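Local coordinates for protein alpha-L-arabinosidase (Xanthomonas axonopodis pv. citri, PDB 6D25) that probably hydrolyses alpha-L-arabinofuranosyl side chains of arabinoxylans, including those on internally di-substituted units, as a trimeric glycoside hydrolase of family GH51, at residues 93-98 / 321-326; 300-305 / 360-365. One frame throughout, in Å; residues are numbered along the deposited sequence.

How the contacts relate
Both contacts belong to the (beta/alpha)8 barrel, and their centres lie about 17 Å apart. Contact 1 bridges the barrel interior between strands 93-96 and 319-325, second and seventh of the eight, near the ends where glycoside hydrolases of this fold keep their active sites. Contact 2 lies outside the strands, between helix 285-312 and the end of helix 346-361. The chain runs 93-98, 300-305, 321-326, 360-365, so their segments alternate along it: helix 285-312 leads into strand 319-325, which leads on to helix 346-361. One contact thus gathers polar groups in the barrel's centre, while the other packs its outer helical layer. Their nearest atoms are about 5 Å apart.

Contact 1 (93-98 / 321-326); sequences NIRWPG and VVDEWG
Arg95 reaches across the inside of the (beta/alpha)8 barrel, from the second strand to the seventh, and sets its guanidinium flat against the carboxylate of Asp323, with Glu324 OE2 at its edge, tilted slightly out of its plane. The two acids use it differently. With Asp323 the planes are only 6° apart: OD2 of Asp323 sits over the middle of the guanidinium face, 3.7 Å from Arg95 CZ. No N-H points at this oxygen, so the long salt bridge, 3.9 Å from Arg95 NE to Asp323 OD2, is one of charge alone. Glu324 comes instead to the rim, its carboxylate turned 31° from the guanidinium. Here a salt bridge and a hydrogen bond coincide: Arg95 NH2 donates to the anti lone pair of Glu324 OE2 at 2.9 Å, fairly straight at 154°. NH2 of Arg95 also reaches, weakly, the backbone O of Asp323 (2.9 Å) in strand 319-325. A bend at chi3 swings the guanidinium out of the line of an otherwise stretched arginine chain. Phe52 adds a cation-pi contact to it. The other oxygen of Glu324, OE1, is hydrogen-bonded to Tyr268 and to a bound glycerol, probably from the crystallisation liquor, though its position is compatible with a sugar-binding pocket; clan GH-A glycosidases such as GH51 carry their nucleophile on this side of the barrel. Tyr151 and His266 bind the Asp323 carboxylate weakly. Within this polar cluster one buried nitrogen of the arginine, NE, has no hydrogen-bond partner in the model.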
loop_
_atom_site.group_PDB
_atom_site.type_symbol
_atom_site.label_atom_id
_atom_site.label_comp_id
_atom_site.label_asym_id
_atom_site.label_seq_id
_atom_site.Cartn_x
_atom_site.Cartn_y
_atom_site.Cartn_z
ATOM N N ASN A 93 1.760 -29.859 10.908
ATOM C CA ASN A 93 2.074 -28.405 10.896
ATOM C C ASN A 93 1.035 -27.690 11.752
ATOM O O ASN A 93 -0.078 -28.222 11.959
ATOM C CB ASN A 93 2.151 -27.831 9.485
ATOM C CG ASN A 93 0.807 -27.523 8.871
ATOM O OD1 ASN A 93 0.156 -26.522 9.237
ATOM N ND2 ASN A 93 0.409 -28.317 7.887
ATOM N N ILE A 94 1.426 -26.524 12.253
ATOM C CA ILE A 94 0.512 -25.608 12.916
ATOM C C ILE A 94 0.627 -24.242 12.242
ATOM O O ILE A 94 1.748 -23.692 12.142
ATOM C CB ILE A 94 0.818 -25.464 14.417
ATOM C CG1 ILE A 94 0.790 -26.808 15.145
ATOM C CG2 ILE A 94 -0.159 -24.456 15.041
ATOM C CD1 ILE A 94 1.271 -26.730 16.594
ATOM N N ARG A 95 -0.516 -23.698 11.849
ATOM C CA ARG A 95 -0.603 -22.324 11.331
ATOM C C ARG A 95 -0.791 -21.350 12.496
ATOM O O ARG A 95 -1.640 -21.580 13.364
ATOM C CB ARG A 95 -1.754 -22.164 10.334
ATOM C CG ARG A 95 -1.782 -20.745 9.784
ATOM C CD ARG A 95 -2.585 -20.331 8.553
ATOM N NE ARG A 95 -3.968 -20.500 8.706
ATOM C CZ ARG A 95 -4.942 -19.672 8.301
ATOM N NH1 ARG A 95 -4.746 -18.440 7.801
ATOM N NH2 ARG A 95 -6.165 -20.126 8.465
ATOM N N TRP A 96 0.010 -20.298 12.520
ATOM C CA TRP A 96 0.041 -19.317 13.584
ATOM C C TRP A 96 0.556 -17.993 13.022
ATOM O O TRP A 96 1.412 -18.037 12.138
ATOM C CB TRP A 96 0.932 -19.851 14.722
ATOM C CG TRP A 96 1.287 -18.879 15.797
ATOM C CD1 TRP A 96 0.624 -18.702 16.979
ATOM C CD2 TRP A 96 2.409 -17.985 15.841
ATOM N NE1 TRP A 96 1.255 -17.753 17.737
ATOM C CE2 TRP A 96 2.338 -17.292 17.069
ATOM C CE3 TRP A 96 3.453 -17.681 14.968
ATOM C CZ2 TRP A 96 3.254 -16.313 17.428
ATOM C CZ3 TRP A 96 4.388 -16.730 15.333
ATOM C CH2 TRP A 96 4.270 -16.031 16.533
ATOM N N PRO A 97 0.109 -16.822 13.494
ATOM C CA PRO A 97 -0.817 -16.604 14.614
ATOM C C PRO A 97 -2.262 -16.258 14.219
ATOM O O PRO A 97 -3.056 -15.795 15.052
ATOM C CB PRO A 97 -0.179 -15.403 15.315
ATOM C CG PRO A 97 0.335 -14.570 14.163
ATOM C CD PRO A 97 0.839 -15.605 13.190
ATOM N N GLY A 98 -2.652 -16.519 12.981
ATOM C CA GLY A 98 -4.018 -16.329 12.554
ATOM C C GLY A 98 -4.196 -16.780 11.119
ATOM O O GLY A 98 -3.272 -17.364 10.581
ATOM N N VAL A 321 -4.976 -25.366 -0.569
ATOM C CA VAL A 321 -4.669 -25.418 0.842
ATOM C C VAL A 321 -5.969 -25.074 1.592
ATOM O O VAL A 321 -6.426 -23.931 1.528
ATOM C CB VAL A 321 -3.545 -24.434 1.186
ATOM C CG1 VAL A 321 -3.279 -24.359 2.666
ATOM C CG2 VAL A 321 -2.259 -24.784 0.425
ATOM N N VAL A 322 -6.591 -26.041 2.257
ATOM C CA VAL A 322 -7.851 -25.745 2.902
ATOM C C VAL A 322 -7.506 -25.273 4.304
ATOM O O VAL A 322 -7.577 -26.077 5.238
ATOM C CB VAL A 322 -8.784 -26.962 2.931
ATOM C CG1 VAL A 322 -10.154 -26.635 3.559
ATOM C CG2 VAL A 322 -8.987 -27.509 1.534
ATOM N N ASP A 323 -7.130 -24.007 4.485
ATOM C CA ASP A 323 -6.456 -23.782 5.789
ATOM C C ASP A 323 -7.421 -23.213 6.831
ATOM O O ASP A 323 -6.966 -22.893 7.921
ATOM C CB ASP A 323 -5.135 -23.041 5.649
ATOM C CG ASP A 323 -5.331 -21.695 5.027
ATOM O OD1 ASP A 323 -6.503 -21.413 4.727
ATOM O OD2 ASP A 323 -4.327 -20.968 4.883
ATOM N N GLU A 324 -8.726 -23.206 6.539
ATOM C CA GLU A 324 -9.745 -23.151 7.617
ATOM C C GLU A 324 -10.924 -24.019 7.199
ATOM O O GLU A 324 -11.493 -23.796 6.141
ATOM C CB GLU A 324 -10.231 -21.720 7.923
ATOM C CG GLU A 324 -9.102 -20.776 8.272
ATOM C CD GLU A 324 -9.485 -19.320 8.499
ATOM O OE1 GLU A 324 -10.697 -19.068 8.613
ATOM O OE2 GLU A 324 -8.553 -18.463 8.529
ATOM N N TRP A 325 -11.258 -24.991 8.038
ATOM C CA TRP A 325 -12.467 -25.775 7.922
ATOM C C TRP A 325 -12.902 -26.231 9.320
ATOM O O TRP A 325 -12.123 -26.123 10.262
ATOM C CB TRP A 325 -12.268 -26.962 6.974
ATOM C CG TRP A 325 -11.311 -27.998 7.477
ATOM C CD1 TRP A 325 -9.951 -27.967 7.366
ATOM C CD2 TRP A 325 -11.626 -29.229 8.156
ATOM N NE1 TRP A 325 -9.391 -29.064 7.964
ATOM C CE2 TRP A 325 -10.393 -29.876 8.425
ATOM C CE3 TRP A 325 -12.807 -29.841 8.580
ATOM C CZ2 TRP A 325 -10.325 -31.099 9.097
ATOM C CZ3 TRP A 325 -12.738 -31.063 9.209
ATOM C CH2 TRP A 325 -11.517 -31.687 9.471
ATOM N N GLY A 326 -14.109 -26.741 9.400
ATOM C CA GLY A 326 -14.696 -27.230 10.647
ATOM C C GLY A 326 -15.993 -26.545 11.002
ATOM O O GLY A 326 -16.482 -25.697 10.277
#

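Contact 2 (300-305 / 360-365); sequences ELITKH and SQHAER
Thr303 OG1 is hydrogen-bonded to the carbonyl O of Asp299, one turn earlier in the same helix, and lies 3.3 Å from CE1 of His362. The histidine belongs to the loop that follows helix 346-361, and its imidazole is laid against helix 285-312. One ring face is taken by Ile302, whose CG2 methyl makes a CH-pi contact 3.7 Å from the centroid of the His362 ring and 20° off its normal. The methyl is offset toward the CG-ND1 edge of the ring, with CG of His362 its nearest ring atom at 3.5 Å. Ile302 points CG2 at the ring because this branch stands opposite its backbone N, while CG1 turns back beside that nitrogen. The far end of the imidazole is anchored by the side chain of the same Asp299, whose OD1 is hydrogen-bonded to His362 NE2; Asp299 thus probably helps set the ring's rotation, and its carbonyl holds the hydroxyl beside it. The chain beyond the histidine curls into a short turn, closed by Arg365 N to His362 O at 3.1 Å, and Arg365 then forms salt bridges with Asp310 and Asp313, near the end of helix 285-312. In the outer layer of the barrel, the contact joins helix 285-312, which also rests on strand 262-269 through Ile302 and Met265, to the loop that leads from helix 346-361 into strand 366-371.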
loop_
_atom_site.group_PDB
_atom_site.type_symbol
_atom_site.label_atom_id
_atom_site.label_comp_id
_atom_site.label_asym_id
_atom_site.label_seq_id
_atom_site.Cartn_x
_atom_site.Cartn_y
_atom_site.Cartn_z
ATOM N N GLU A 300 -17.950 -30.370 -3.378
ATOM C CA GLU A 300 -18.313 -29.535 -4.522
ATOM C C GLU A 300 -17.359 -28.334 -4.633
ATOM O O GLU A 300 -16.906 -27.994 -5.727
ATOM C CB GLU A 300 -19.766 -29.064 -4.378
ATOM C CG GLU A 300 -20.183 -28.085 -5.441
ATOM C CD GLU A 300 -21.582 -27.502 -5.273
ATOM O OE1 GLU A 300 -22.357 -28.018 -4.415
ATOM O OE2 GLU A 300 -21.873 -26.535 -6.022
ATOM N N LEU A 301 -17.082 -27.668 -3.508
ATOM C CA LEU A 301 -16.178 -26.502 -3.508
ATOM C C LEU A 301 -14.791 -26.911 -4.007
ATOM O O LEU A 301 -14.223 -26.230 -4.885
ATOM C CB LEU A 301 -16.074 -25.922 -2.100
ATOM C CG LEU A 301 -17.364 -25.358 -1.506
ATOM C CD1 LEU A 301 -17.093 -24.881 -0.091
ATOM C CD2 LEU A 301 -17.963 -24.233 -2.347
ATOM N N ILE A 302 -14.223 -27.991 -3.468
ATOM C CA ILE A 302 -12.901 -28.416 -3.920
ATOM C C ILE A 302 -12.918 -28.724 -5.422
ATOM O O ILE A 302 -12.007 -28.323 -6.162
ATOM C CB ILE A 302 -12.392 -29.602 -3.096
ATOM C CG1 ILE A 302 -12.061 -29.138 -1.674
ATOM C CG2 ILE A 302 -11.208 -30.265 -3.769
ATOM C CD1 ILE A 302 -11.777 -30.259 -0.687
ATOM N N THR A 303 -13.971 -29.424 -5.868
ATOM C CA THR A 303 -14.078 -29.812 -7.259
ATOM C C THR A 303 -14.019 -28.575 -8.142
ATOM O O THR A 303 -13.241 -28.506 -9.097
ATOM C CB THR A 303 -15.335 -30.667 -7.501
ATOM O OG1 THR A 303 -15.163 -31.829 -6.676
ATOM C CG2 THR A 303 -15.523 -31.056 -8.943
ATOM N N LYS A 304 -14.865 -27.614 -7.840
ATOM C CA LYS A 304 -15.025 -26.439 -8.706
ATOM C C LYS A 304 -13.816 -25.516 -8.596
ATOM O O LYS A 304 -13.362 -25.008 -9.633
ATOM C CB LYS A 304 -16.343 -25.731 -8.409
ATOM C CG LYS A 304 -17.532 -26.495 -8.960
ATOM C CD LYS A 304 -18.872 -25.892 -8.690
ATOM C CE LYS A 304 -19.959 -26.748 -9.313
ATOM N NZ LYS A 304 -21.299 -26.291 -8.888
ATOM N N HIS A 305 -13.311 -25.267 -7.397
ATOM C CA HIS A 305 -12.064 -24.463 -7.282
ATOM C C HIS A 305 -10.900 -25.162 -7.998
ATOM O O HIS A 305 -10.116 -24.491 -8.670
ATOM C CB HIS A 305 -11.717 -24.177 -5.819
ATOM C CG HIS A 305 -12.615 -23.177 -5.152
ATOM N ND1 HIS A 305 -12.747 -21.868 -5.616
ATOM C CD2 HIS A 305 -13.394 -23.283 -4.051
ATOM C CE1 HIS A 305 -13.594 -21.227 -4.833
ATOM N NE2 HIS A 305 -13.998 -22.066 -3.865
ATOM N N SER A 360 -8.878 -36.737 0.899
ATOM C CA SER A 360 -8.078 -37.842 0.386
ATOM C C SER A 360 -8.504 -38.216 -1.046
ATOM O O SER A 360 -7.682 -38.776 -1.811
ATOM C CB SER A 360 -8.135 -39.016 1.336
ATOM O OG SER A 360 -9.330 -39.771 1.189
ATOM N N GLN A 361 -9.758 -37.908 -1.434
ATOM C CA GLN A 361 -10.251 -38.146 -2.787
ATOM C C GLN A 361 -9.708 -37.094 -3.771
ATOM O O GLN A 361 -9.873 -37.250 -4.992
ATOM C CB GLN A 361 -11.785 -38.093 -2.862
ATOM C CG GLN A 361 -12.506 -39.090 -2.001
ATOM C CD GLN A 361 -11.887 -40.465 -2.132
ATOM O OE1 GLN A 361 -11.996 -41.098 -3.200
ATOM N NE2 GLN A 361 -11.172 -40.889 -1.074
ATOM N N HIS A 362 -9.133 -35.993 -3.267
ATOM C CA HIS A 362 -8.649 -34.888 -4.105
ATOM C C HIS A 362 -7.165 -34.687 -3.852
ATOM O O HIS A 362 -6.666 -33.554 -3.963
ATOM C CB HIS A 362 -9.451 -33.608 -3.794
ATOM C CG HIS A 362 -10.876 -33.702 -4.229
ATOM N ND1 HIS A 362 -11.245 -33.413 -5.522
ATOM C CD2 HIS A 362 -11.996 -34.037 -3.556
ATOM C CE1 HIS A 362 -12.555 -33.600 -5.657
ATOM N NE2 HIS A 362 -13.054 -33.980 -4.449
ATOM N N ALA A 363 -6.452 -35.787 -3.589
ATOM C CA ALA A 363 -5.102 -35.703 -2.992
ATOM C C ALA A 363 -4.078 -35.142 -3.983
ATOM O O ALA A 363 -3.025 -34.706 -3.548
ATOM C CB ALA A 363 -4.667 -37.077 -2.521
ATOM N N GLU A 364 -4.330 -35.195 -5.284
ATOM C CA GLU A 364 -3.324 -34.612 -6.213
ATOM C C GLU A 364 -3.280 -33.079 -6.094
ATOM O O GLU A 364 -2.193 -32.489 -6.225
ATOM C CB GLU A 364 -3.489 -35.022 -7.677
ATOM C CG GLU A 364 -4.917 -35.138 -8.139
ATOM C CD GLU A 364 -5.637 -36.384 -7.609
ATOM O OE1 GLU A 364 -6.640 -36.203 -6.789
ATOM O OE2 GLU A 364 -5.156 -37.542 -7.960
ATOM N N ARG A 365 -4.412 -32.460 -5.786
ATOM C CA ARG A 365 -4.460 -30.985 -5.746
ATOM C C ARG A 365 -4.486 -30.490 -4.302
ATOM O O ARG A 365 -3.808 -29.519 -3.979
ATOM C CB ARG A 365 -5.677 -30.496 -6.520
ATOM C CG ARG A 365 -5.888 -28.982 -6.446
ATOM C CD ARG A 365 -4.848 -28.120 -7.154
ATOM N NE ARG A 365 -5.026 -28.137 -8.595
ATOM C CZ ARG A 365 -4.295 -27.400 -9.434
ATOM N NH1 ARG A 365 -3.346 -26.608 -8.942
ATOM N NH2 ARG A 365 -4.534 -27.445 -10.750
#